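Local coordinates for protein fuculose-1-phosphate aldolase (Glaciozyma antarctica, PDB 4XXF) that binds a zinc ion and is a four-chain member of the class II aldolase and adducin family with an AraD-like fold, at residues A[123-133]-A[176-184]; A[50-61]-A[73-84]. One frame throughout, in Å; residues are numbered along the deposited sequence. Where two conformers were deposited one is given.

Interaction 1: residues A[123-133]-A[176-184]; sequences GKAFSSLGKPL and IILQNHGLL. With ZN (zinc ion), chain B.
The Phe126 ring meets Ile177 at its edge: the methyl CD1 of Ile177 lies near the ring plane, 3.9 Å from Phe126 CE2, and the two side chains cross at about a right angle. Pro132 O also lies in plane at this ring's edge. A second ring, the His181 imidazole, belongs to a side chain whose bond from CA to CB leads away from 123-133, and it coordinates zinc through NE2, at 2.1 Å. Three waters sit on the metal, one of them in plane at the ring's edge, and His117 and His119 complete the protein ligands, their rings standing nearly perpendicular to that of His181.

Ser127 carries the polar part of the contact. Its OG, between backbone N and carbonyl carbon (chi1 80°), donates to Lys124 O of its own helix and accepts from His181 N at 3.1 Å, with an N-H...O angle of 144°. The carbonyl O of Ser127 receives Asn180 N, also at 3.1 Å; that bond is straight at the hydrogen (166°), yet the donor stands above the carbonyl plane. Together they tie Ser127 to the backbone that carries the zinc ligand His181.

Apolar closure comes from Ile177 CG2 against Ser127 CB and from Leu183 CG, 3.7 Å from Gly123 CA. Beyond the pair, Lys124 NZ forms a salt bridge with Asp139 of the second subunit, and Asn180 ND2 bonds to Thr136 O there.

Because His181 and Gly182 both face Leu178, the hairpin of strands 176-178 and 182-184 carries a classic beta bulge at its turn end, and helix 123-127 packs on this bulged hairpin beside the three-histidine zinc site of a class II aldolase.

Interaction 2: residues A[50-61]-A[73-84]; sequences DPENKHHFWVNP and DLILVNQEGTVI
Backbone hydrogen bonds define the pairing of Phe57 with Val77 and Val59 with Ile75. Phe57 N reaches Val77 O and Val77 N returns to Phe57 O, both at 2.8 Å; Val59 N to Ile75 O (3.0 Å) and Ile75 N to Val59 O (3.1 Å) make the second pair. Trp58 and Leu76 form the non-hydrogen-bonded pair between them.

CH-pi contacts mark the Trp58 side of the sheet. Leu76 CD1 sits over one face of the indole, 3.8 Å from the centroid of the five-membered ring, while Leu74 O lies at the ring edge. The His56 imidazole is sandwiched, with Asn53 ND2 on one face and Ile84 CD1 over the centre of the other, 3.5 Å from the centroid.

Among polar side chains, His55 ND1 donates in its ring plane to Gln79 OE1 (3.1 Å). Gln79 arrives there through a bend at chi2 (91°), which also brings its amide to the edge of the Phe57 ring, the two planes 81° apart. In the plane of the indole, Trp58 NE1 bonds to Asp50 OD2, an oxygen that also has a salt bridge to Arg19; this fixes the indole's rotation.

On the other side of the sheet the packing is aliphatic: Val59 CG1 touches Ile75 CG1 at 3.6 Å and, in the conformer given, Val77 CG2. Phe99 of helix 96-108 touches both Phe57 and Val77.

Adjacent antiparallel strands, 56-59 and the outermost 75-78, thus form one margin of the mixed central sheet within an AraD-like chain.

How the interactions relate
Both segments of interaction 2 (50-61 with 73-84) precede those of interaction 1 (123-133 with 176-184) in the sequence, and all four belong to the class II aldolase and adducin N-terminal domain. Their centres lie 28 Å apart and their nearest atoms about 11 Å, without touching, yet both reach the same mixed sheet. Strands 45-49 and 114-118 separate 56-59 from 182-187 in its order. Interaction 2 builds the margin ending in 75-78, with no other chain of the assembly touching its segments; interaction 1 adds helix 121-127 to strands of the opposite half, carries a zinc ligand and meets the second subunit. One sheet therefore links an intrachain margin to the metal site and subunit interface.

Interaction 1: residues A[123-133]-A[176-184]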
loop_
_atom_site.group_PDB
_atom_site.type_symbol
_atom_site.label_atom_id
_atom_site.label_comp_id
_atom_site.label_asym_id
_atom_site.label_seq_id
_atom_site.Cartn_x
_atom_site.Cartn_y
_atom_site.Cartn_z
ATOM N N GLY A 123 -2.225 14.933 -0.865
ATOM C CA GLY A 123 -2.440 16.367 -0.719
ATOM C C GLY A 123 -1.359 17.154 -1.430
ATOM O O GLY A 123 -1.635 18.166 -2.074
ATOM N N LYS A 124 -0.124 16.695 -1.302
ATOM C CA LYS A 124 0.989 17.323 -1.981
ATOM C C LYS A 124 0.824 17.247 -3.505
ATOM O O LYS A 124 0.923 18.263 -4.206
ATOM C CB LYS A 124 2.290 16.661 -1.515
ATOM C CG LYS A 124 3.513 17.110 -2.244
ATOM C CD LYS A 124 4.798 16.744 -1.499
ATOM C CE LYS A 124 4.846 15.293 -1.088
ATOM N NZ LYS A 124 6.180 14.995 -0.486
ATOM N N ALA A 125 0.546 16.059 -4.031
ATOM C CA ALA A 125 0.373 15.902 -5.468
ATOM C C ALA A 125 -0.799 16.728 -5.979
ATOM O O ALA A 125 -0.705 17.403 -7.004
ATOM C CB ALA A 125 0.180 14.429 -5.834
ATOM N N PHE A 126 -1.920 16.690 -5.268
ATOM C CA PHE A 126 -3.061 17.467 -5.724
ATOM C C PHE A 126 -2.785 18.971 -5.667
ATOM O O PHE A 126 -3.199 19.725 -6.549
ATOM C CB PHE A 126 -4.321 17.124 -4.923
ATOM C CG PHE A 126 -5.533 17.843 -5.431
ATOM C CD1 PHE A 126 -6.048 17.518 -6.677
ATOM C CD2 PHE A 126 -6.103 18.896 -4.724
ATOM C CE1 PHE A 126 -7.136 18.193 -7.195
ATOM C CE2 PHE A 126 -7.206 19.579 -5.231
ATOM C CZ PHE A 126 -7.713 19.233 -6.474
ATOM N N SER A 127 -2.073 19.399 -4.628
ATOM C CA SER A 127 -1.770 20.826 -4.483
ATOM C C SER A 127 -0.890 21.352 -5.610
ATOM O O SER A 127 -0.857 22.559 -5.843
ATOM C CB SER A 127 -1.095 21.112 -3.139
ATOM O OG SER A 127 0.299 20.805 -3.172
ATOM N N SER A 128 -0.164 20.475 -6.304
ATOM C CA SER A 128 0.690 20.929 -7.395
ATOM C C SER A 128 -0.122 21.310 -8.639
ATOM O O SER A 128 0.424 21.863 -9.589
ATOM C CB SER A 128 1.734 19.859 -7.752
ATOM O OG SER A 128 1.171 18.752 -8.443
ATOM N N LEU A 129 -1.420 21.023 -8.633
ATOM C CA LEU A 129 -2.289 21.350 -9.766
ATOM C C LEU A 129 -2.951 22.722 -9.634
ATOM O O LEU A 129 -3.508 23.228 -10.597
ATOM C CB LEU A 129 -3.375 20.272 -9.916
ATOM C CG LEU A 129 -2.894 18.839 -10.133
ATOM C CD1 LEU A 129 -4.100 17.908 -10.111
ATOM C CD2 LEU A 129 -2.123 18.700 -11.433
ATOM N N GLY A 130 -2.902 23.303 -8.438
ATOM C CA GLY A 130 -3.498 24.615 -8.203
ATOM C C GLY A 130 -4.981 24.689 -8.536
ATOM O O GLY A 130 -5.459 25.681 -9.089
ATOM N N LYS A 131 -5.697 23.626 -8.193
ATOM C CA LYS A 131 -7.135 23.507 -8.407
ATOM C C LYS A 131 -7.868 23.430 -7.075
ATOM O O LYS A 131 -7.345 22.871 -6.114
ATOM C CB LYS A 131 -7.454 22.239 -9.203
ATOM C CG LYS A 131 -6.931 22.203 -10.612
ATOM C CD LYS A 131 -7.316 20.872 -11.241
ATOM C CE LYS A 131 -6.944 20.830 -12.705
ATOM N NZ LYS A 131 -7.426 19.569 -13.332
ATOM N N PRO A 132 -9.099 23.963 -7.021
ATOM C CA PRO A 132 -9.898 23.737 -5.815
ATOM C C PRO A 132 -10.322 22.279 -5.695
ATOM O O PRO A 132 -10.404 21.561 -6.693
ATOM C CB PRO A 132 -11.112 24.645 -6.024
ATOM C CG PRO A 132 -11.244 24.746 -7.496
ATOM C CD PRO A 132 -9.833 24.740 -8.033
ATOM N N LEU A 133 -10.592 21.850 -4.473
ATOM C CA LEU A 133 -11.088 20.503 -4.249
ATOM C C LEU A 133 -12.477 20.369 -4.872
ATOM O O LEU A 133 -13.375 21.162 -4.566
ATOM C CB LEU A 133 -11.150 20.203 -2.760
ATOM C CG LEU A 133 -11.430 18.749 -2.405
ATOM C CD1 LEU A 133 -10.160 17.916 -2.573
ATOM C CD2 LEU A 133 -12.001 18.640 -0.987
ATOM N N ILE A 176 -7.106 24.252 4.309
ATOM C CA ILE A 176 -6.571 24.975 3.171
ATOM C C ILE A 176 -5.634 24.057 2.380
ATOM O O ILE A 176 -4.857 23.266 2.938
ATOM C CB ILE A 176 -5.847 26.288 3.609
ATOM C CG1 ILE A 176 -5.359 27.080 2.390
ATOM C CG2 ILE A 176 -4.692 25.990 4.579
ATOM C CD1 ILE A 176 -4.998 28.532 2.706
ATOM N N ILE A 177 -5.759 24.139 1.064
ATOM C CA ILE A 177 -4.821 23.503 0.149
ATOM C C ILE A 177 -3.794 24.550 -0.228
ATOM O O ILE A 177 -4.136 25.590 -0.788
ATOM C CB ILE A 177 -5.536 22.949 -1.090
ATOM C CG1 ILE A 177 -6.586 21.928 -0.642
ATOM C CG2 ILE A 177 -4.538 22.341 -2.067
ATOM C CD1 ILE A 177 -7.354 21.280 -1.769
ATOM N N LEU A 178 -2.544 24.286 0.141
ATOM C CA LEU A 178 -1.441 25.197 -0.111
ATOM C C LEU A 178 -0.745 24.773 -1.391
ATOM O O LEU A 178 -0.110 23.724 -1.429
ATOM C CB LEU A 178 -0.471 25.190 1.067
ATOM C CG LEU A 178 -1.096 25.487 2.433
ATOM C CD1 LEU A 178 -0.124 25.104 3.543
ATOM C CD2 LEU A 178 -1.493 26.956 2.539
ATOM N N GLN A 179 -0.873 25.577 -2.436
ATOM C CA GLN A 179 -0.339 25.188 -3.735
ATOM C C GLN A 179 1.155 24.863 -3.648
ATOM O O GLN A 179 1.927 25.583 -2.992
ATOM C CB GLN A 179 -0.584 26.291 -4.764
ATOM C CG GLN A 179 -0.227 25.907 -6.178
ATOM C CD GLN A 179 -0.461 27.049 -7.128
ATOM O OE1 GLN A 179 -1.589 27.519 -7.278
ATOM N NE2 GLN A 179 0.598 27.513 -7.763
ATOM N N ASN A 180 1.531 23.756 -4.288
ATOM C CA ASN A 180 2.916 23.287 -4.334
ATOM C C ASN A 180 3.479 22.958 -2.962
ATOM O O ASN A 180 4.682 23.067 -2.748
ATOM C CB ASN A 180 3.840 24.317 -4.993
ATOM C CG ASN A 180 3.351 24.768 -6.360
ATOM O OD1 ASN A 180 3.054 25.954 -6.557
ATOM N ND2 ASN A 180 3.277 23.843 -7.310
ATOM N N HIS A 181 2.626 22.555 -2.034
ATOM C CA HIS A 181 3.061 22.401 -0.657
ATOM C C HIS A 181 2.323 21.234 -0.020
ATOM O O HIS A 181 2.932 20.194 0.273
ATOM C CB HIS A 181 2.843 23.721 0.095
ATOM C CG HIS A 181 3.378 23.737 1.492
ATOM N ND1 HIS A 181 3.331 24.864 2.284
ATOM C CD2 HIS A 181 3.972 22.776 2.241
ATOM C CE1 HIS A 181 3.868 24.597 3.463
ATOM N NE2 HIS A 181 4.271 23.337 3.460
ATOM N N GLY A 182 1.015 21.382 0.158
ATOM C CA GLY A 182 0.237 20.322 0.770
ATOM C C GLY A 182 -0.940 20.879 1.539
ATOM O O GLY A 182 -1.471 21.932 1.200
ATOM N N LEU A 183 -1.311 20.174 2.594
ATOM C CA LEU A 183 -2.551 20.439 3.317
ATOM C C LEU A 183 -2.316 20.980 4.712
ATOM O O LEU A 183 -1.357 20.604 5.382
ATOM C CB LEU A 183 -3.368 19.155 3.434
ATOM C CG LEU A 183 -3.593 18.356 2.152
ATOM C CD1 LEU A 183 -4.349 17.085 2.509
ATOM C CD2 LEU A 183 -4.363 19.174 1.154
ATOM N N LEU A 184 -3.234 21.820 5.170
ATOM C CA LEU A 184 -3.270 22.227 6.568
ATOM C C LEU A 184 -4.727 22.258 7.028
ATOM O O LEU A 184 -5.602 22.739 6.293
ATOM C CB LEU A 184 -2.596 23.592 6.746
ATOM C CG LEU A 184 -2.575 24.204 8.151
ATOM C CD1 LEU A 184 -1.364 25.094 8.317
ATOM C CD2 LEU A 184 -3.829 25.020 8.435
HETATM ZN ZN ZN B . 5.064 22.443 5.179
HETATM O O HOH W 1 6.858 23.306 4.799
HETATM O O HOH W 2 6.158 21.695 6.896
HETATM O O HOH W 3 4.867 24.296 6.333
#

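Interaction 2: residues A[50-61]-A[73-84]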
loop_
_atom_site.group_PDB
_atom_site.type_symbol
_atom_site.label_atom_id
_atom_site.label_comp_id
_atom_site.label_asym_id
_atom_site.label_seq_id
_atom_site.Cartn_x
_atom_site.Cartn_y
_atom_site.Cartn_z
ATOM N N ASP A 50 -2.250 25.392 24.832
ATOM C CA ASP A 50 -2.287 25.031 26.248
ATOM C C ASP A 50 -3.583 25.513 26.884
ATOM O O ASP A 50 -4.047 26.610 26.578
ATOM C CB ASP A 50 -1.088 25.620 26.996
ATOM C CG ASP A 50 -0.998 25.121 28.418
ATOM O OD1 ASP A 50 -1.467 25.834 29.329
ATOM O OD2 ASP A 50 -0.472 24.001 28.611
ATOM N N PRO A 51 -4.174 24.700 27.776
ATOM C CA PRO A 51 -5.475 25.088 28.337
ATOM C C PRO A 51 -5.406 26.157 29.413
ATOM O O PRO A 51 -6.455 26.672 29.812
ATOM C CB PRO A 51 -6.005 23.775 28.927
ATOM C CG PRO A 51 -4.780 22.952 29.186
ATOM C CD PRO A 51 -3.831 23.298 28.083
ATOM N N GLU A 52 -4.213 26.488 29.888
ATOM C CA GLU A 52 -4.095 27.507 30.928
ATOM C C GLU A 52 -3.667 28.851 30.348
ATOM O O GLU A 52 -4.210 29.893 30.716
ATOM C CB GLU A 52 -3.112 27.056 32.005
ATOM C CG GLU A 52 -2.994 28.006 33.175
ATOM C CD GLU A 52 -2.274 27.386 34.348
ATOM O OE1 GLU A 52 -1.482 26.445 34.132
ATOM O OE2 GLU A 52 -2.506 27.843 35.491
ATOM N N ASN A 53 -2.697 28.821 29.441
ATOM C CA ASN A 53 -2.205 30.030 28.793
ATOM C C ASN A 53 -2.435 29.930 27.294
ATOM O O ASN A 53 -1.815 29.114 26.625
ATOM C CB ASN A 53 -0.718 30.244 29.101
ATOM C CG ASN A 53 -0.203 31.602 28.639
ATOM O OD1 ASN A 53 -0.629 32.136 27.614
ATOM N ND2 ASN A 53 0.727 32.164 29.403
ATOM N N LYS A 54 -3.304 30.793 26.776
ATOM C CA LYS A 54 -3.722 30.739 25.379
ATOM C C LYS A 54 -2.613 31.109 24.397
ATOM O O LYS A 54 -2.770 30.931 23.192
ATOM C CB LYS A 54 -4.926 31.660 25.160
ATOM C CG LYS A 54 -4.625 33.147 25.321
ATOM C CD LYS A 54 -5.909 33.973 25.290
ATOM C CE LYS A 54 -5.657 35.406 25.720
ATOM N NZ LYS A 54 -6.927 36.181 25.815
ATOM N N HIS A 55 -1.501 31.626 24.909
ATOM C CA HIS A 55 -0.382 32.015 24.055
ATOM C C HIS A 55 0.739 30.997 24.099
ATOM O O HIS A 55 1.845 31.264 23.616
ATOM C CB HIS A 55 0.173 33.379 24.467
ATOM C CG HIS A 55 -0.835 34.483 24.430
ATOM N ND1 HIS A 55 -1.493 34.856 23.278
ATOM C CD2 HIS A 55 -1.290 35.305 25.406
ATOM C CE1 HIS A 55 -2.311 35.858 23.545
ATOM N NE2 HIS A 55 -2.206 36.151 24.830
ATOM N N HIS A 56 0.462 29.840 24.690
ATOM C CA HIS A 56 1.429 28.750 24.756
ATOM C C HIS A 56 0.879 27.554 24.009
ATOM O O HIS A 56 -0.335 27.343 24.008
ATOM C CB HIS A 56 1.736 28.350 26.196
ATOM C CG HIS A 56 2.468 29.398 26.974
ATOM N ND1 HIS A 56 2.747 29.264 28.317
ATOM C CD2 HIS A 56 2.983 30.590 26.598
ATOM C CE1 HIS A 56 3.398 30.334 28.736
ATOM N NE2 HIS A 56 3.552 31.158 27.715
ATOM N N PHE A 57 1.765 26.774 23.405
ATOM C CA PHE A 57 1.366 25.664 22.542
ATOM C C PHE A 57 2.256 24.458 22.742
ATOM O O PHE A 57 3.476 24.591 22.878
ATOM C CB PHE A 57 1.408 26.111 21.081
ATOM C CG PHE A 57 0.620 27.351 20.836
ATOM C CD1 PHE A 57 1.197 28.606 20.981
ATOM C CD2 PHE A 57 -0.723 27.262 20.520
ATOM C CE1 PHE A 57 0.448 29.750 20.794
ATOM C CE2 PHE A 57 -1.476 28.400 20.334
ATOM C CZ PHE A 57 -0.897 29.649 20.474
ATOM N N TRP A 58 1.646 23.277 22.746
ATOM C CA TRP A 58 2.383 22.018 22.719
ATOM C C TRP A 58 2.569 21.587 21.271
ATOM O O TRP A 58 1.663 21.742 20.449
ATOM C CB TRP A 58 1.647 20.941 23.528
ATOM C CG TRP A 58 1.600 21.291 24.979
ATOM C CD1 TRP A 58 0.597 21.948 25.632
ATOM C CD2 TRP A 58 2.623 21.045 25.953
ATOM N NE1 TRP A 58 0.927 22.119 26.961
ATOM C CE2 TRP A 58 2.164 21.572 27.182
ATOM C CE3 TRP A 58 3.881 20.428 25.906
ATOM C CZ2 TRP A 58 2.924 21.506 28.354
ATOM C CZ3 TRP A 58 4.635 20.365 27.078
ATOM C CH2 TRP A 58 4.150 20.898 28.281
ATOM N N VAL A 59 3.753 21.071 20.957
ATOM C CA VAL A 59 4.088 20.733 19.581
ATOM C C VAL A 59 5.104 19.602 19.581
ATOM O O VAL A 59 5.821 19.389 20.562
ATOM C CB VAL A 59 4.634 21.985 18.820
ATOM C CG1 VAL A 59 5.922 22.463 19.438
ATOM C CG2 VAL A 59 4.825 21.725 17.325
ATOM N N ASN A 60 5.149 18.859 18.483
ATOM C CA ASN A 60 6.205 17.873 18.280
ATOM C C ASN A 60 7.572 18.532 18.135
ATOM O O ASN A 60 7.685 19.606 17.544
ATOM C CB ASN A 60 5.892 17.029 17.048
ATOM C CG ASN A 60 5.656 17.866 15.808
ATOM O OD1 ASN A 60 4.709 18.656 15.731
ATOM N ND2 ASN A 60 6.516 17.685 14.811
ATOM N N PRO A 61 8.615 17.910 18.715
ATOM C CA PRO A 61 9.967 18.469 18.625
ATOM C C PRO A 61 10.596 18.162 17.270
ATOM O O PRO A 61 10.369 17.087 16.710
ATOM C CB PRO A 61 10.710 17.770 19.761
ATOM C CG PRO A 61 10.029 16.429 19.860
ATOM C CD PRO A 61 8.568 16.712 19.579
ATOM N N ASP A 73 8.108 13.619 24.904
ATOM C CA ASP A 73 8.836 14.329 23.858
ATOM C C ASP A 73 8.272 15.702 23.532
ATOM O O ASP A 73 8.989 16.560 23.005
ATOM C CB ASP A 73 8.835 13.507 22.570
ATOM C CG ASP A 73 9.595 12.212 22.705
ATOM O OD1 ASP A 73 10.797 12.260 23.042
ATOM O OD2 ASP A 73 8.987 11.144 22.468
ATOM N N LEU A 74 6.982 15.909 23.796
ATOM C CA LEU A 74 6.340 17.162 23.409
ATOM C C LEU A 74 6.980 18.356 24.090
ATOM O O LEU A 74 7.318 18.300 25.278
ATOM C CB LEU A 74 4.858 17.157 23.759
ATOM C CG LEU A 74 3.991 16.109 23.079
ATOM C CD1 LEU A 74 2.548 16.387 23.472
ATOM C CD2 LEU A 74 4.173 16.134 21.548
ATOM N N ILE A 75 7.093 19.456 23.354
ATOM C CA ILE A 75 7.657 20.682 23.902
ATOM C C ILE A 75 6.609 21.777 23.963
ATOM O O ILE A 75 5.634 21.767 23.208
ATOM C CB ILE A 75 8.867 21.177 23.078
ATOM C CG1 ILE A 75 8.541 21.218 21.582
ATOM C CG2 ILE A 75 10.093 20.298 23.348
ATOM C CD1 ILE A 75 9.564 21.974 20.747
ATOM N N LEU A 76 6.826 22.717 24.870
ATOM C CA LEU A 76 5.954 23.863 25.049
ATOM C C LEU A 76 6.631 25.090 24.463
ATOM O O LEU A 76 7.795 25.354 24.751
ATOM C CB LEU A 76 5.657 24.071 26.530
ATOM C CG LEU A 76 4.712 25.208 26.913
ATOM C CD1 LEU A 76 3.303 24.954 26.400
ATOM C CD2 LEU A 76 4.708 25.376 28.428
ATOM N N VAL A 77 5.901 25.826 23.631
ATOM C CA VAL A 77 6.430 26.952 22.875
ATOM C C VAL A 77 5.529 28.173 23.091
ATOM O O VAL A 77 4.304 28.025 23.107
ATOM C CB VAL A 77 6.520 26.596 21.366
ATOM C CG1 VAL A 77 7.053 27.763 20.553
ATOM C CG2 VAL A 77 7.396 25.366 21.163
ATOM N N ASN A 78 6.101 29.365 23.244
ATOM C CA ASN A 78 5.234 30.530 23.367
ATOM C C ASN A 78 4.897 31.076 21.975
ATOM O O ASN A 78 5.325 30.520 20.957
ATOM C CB ASN A 78 5.838 31.609 24.293
ATOM C CG ASN A 78 7.117 32.230 23.755
ATOM O OD1 ASN A 78 7.458 32.081 22.589
ATOM N ND2 ASN A 78 7.823 32.944 24.622
ATOM N N GLN A 79 4.081 32.121 21.932
ATOM C CA GLN A 79 3.548 32.621 20.669
ATOM C C GLN A 79 4.654 33.006 19.694
ATOM O O GLN A 79 4.498 32.851 18.483
ATOM C CB GLN A 79 2.637 33.824 20.914
ATOM C CG GLN A 79 1.726 34.158 19.743
ATOM C CD GLN A 79 0.382 33.447 19.813
ATOM O OE1 GLN A 79 -0.274 33.433 20.856
ATOM N NE2 GLN A 79 -0.037 32.859 18.697
ATOM N N GLU A 80 5.774 33.494 20.223
ATOM C CA GLU A 80 6.857 33.982 19.376
ATOM C C GLU A 80 7.918 32.923 19.060
ATOM O O GLU A 80 8.934 33.224 18.438
ATOM C CB GLU A 80 7.523 35.213 20.011
ATOM C CG GLU A 80 8.027 35.042 21.443
ATOM C CD GLU A 80 7.053 35.572 22.492
ATOM O OE1 GLU A 80 7.507 36.277 23.428
ATOM O OE2 GLU A 80 5.841 35.276 22.389
ATOM N N GLY A 81 7.688 31.685 19.483
ATOM C CA GLY A 81 8.550 30.591 19.078
ATOM C C GLY A 81 9.607 30.137 20.070
ATOM O O GLY A 81 10.347 29.198 19.787
ATOM N N THR A 82 9.685 30.789 21.223
ATOM C CA THR A 82 10.640 30.382 22.252
ATOM C C THR A 82 10.203 29.062 22.895
ATOM O O THR A 82 9.063 28.928 23.328
ATOM C CB THR A 82 10.795 31.465 23.337
ATOM O OG1 THR A 82 11.089 32.715 22.710
ATOM C CG2 THR A 82 11.925 31.108 24.297
ATOM N N VAL A 83 11.102 28.083 22.934
ATOM C CA VAL A 83 10.837 26.832 23.631
ATOM C C VAL A 83 10.957 27.082 25.124
ATOM O O VAL A 83 12.023 27.460 25.610
ATOM C CB VAL A 83 11.807 25.713 23.192
ATOM C CG1 VAL A 83 11.525 24.431 23.954
ATOM C CG2 VAL A 83 11.708 25.478 21.695
ATOM N N ILE A 84 9.866 26.893 25.856
ATOM C CA ILE A 84 9.839 27.291 27.263
ATOM C C ILE A 84 9.557 26.139 28.221
ATOM O O ILE A 84 9.529 26.330 29.429
ATOM C CB ILE A 84 8.796 28.404 27.511
ATOM C CG1 ILE A 84 7.399 27.949 27.072
ATOM C CG2 ILE A 84 9.203 29.692 26.799
ATOM C CD1 ILE A 84 6.285 28.854 27.574
HETATM O O HOH W 4 -2.895 32.804 20.384
#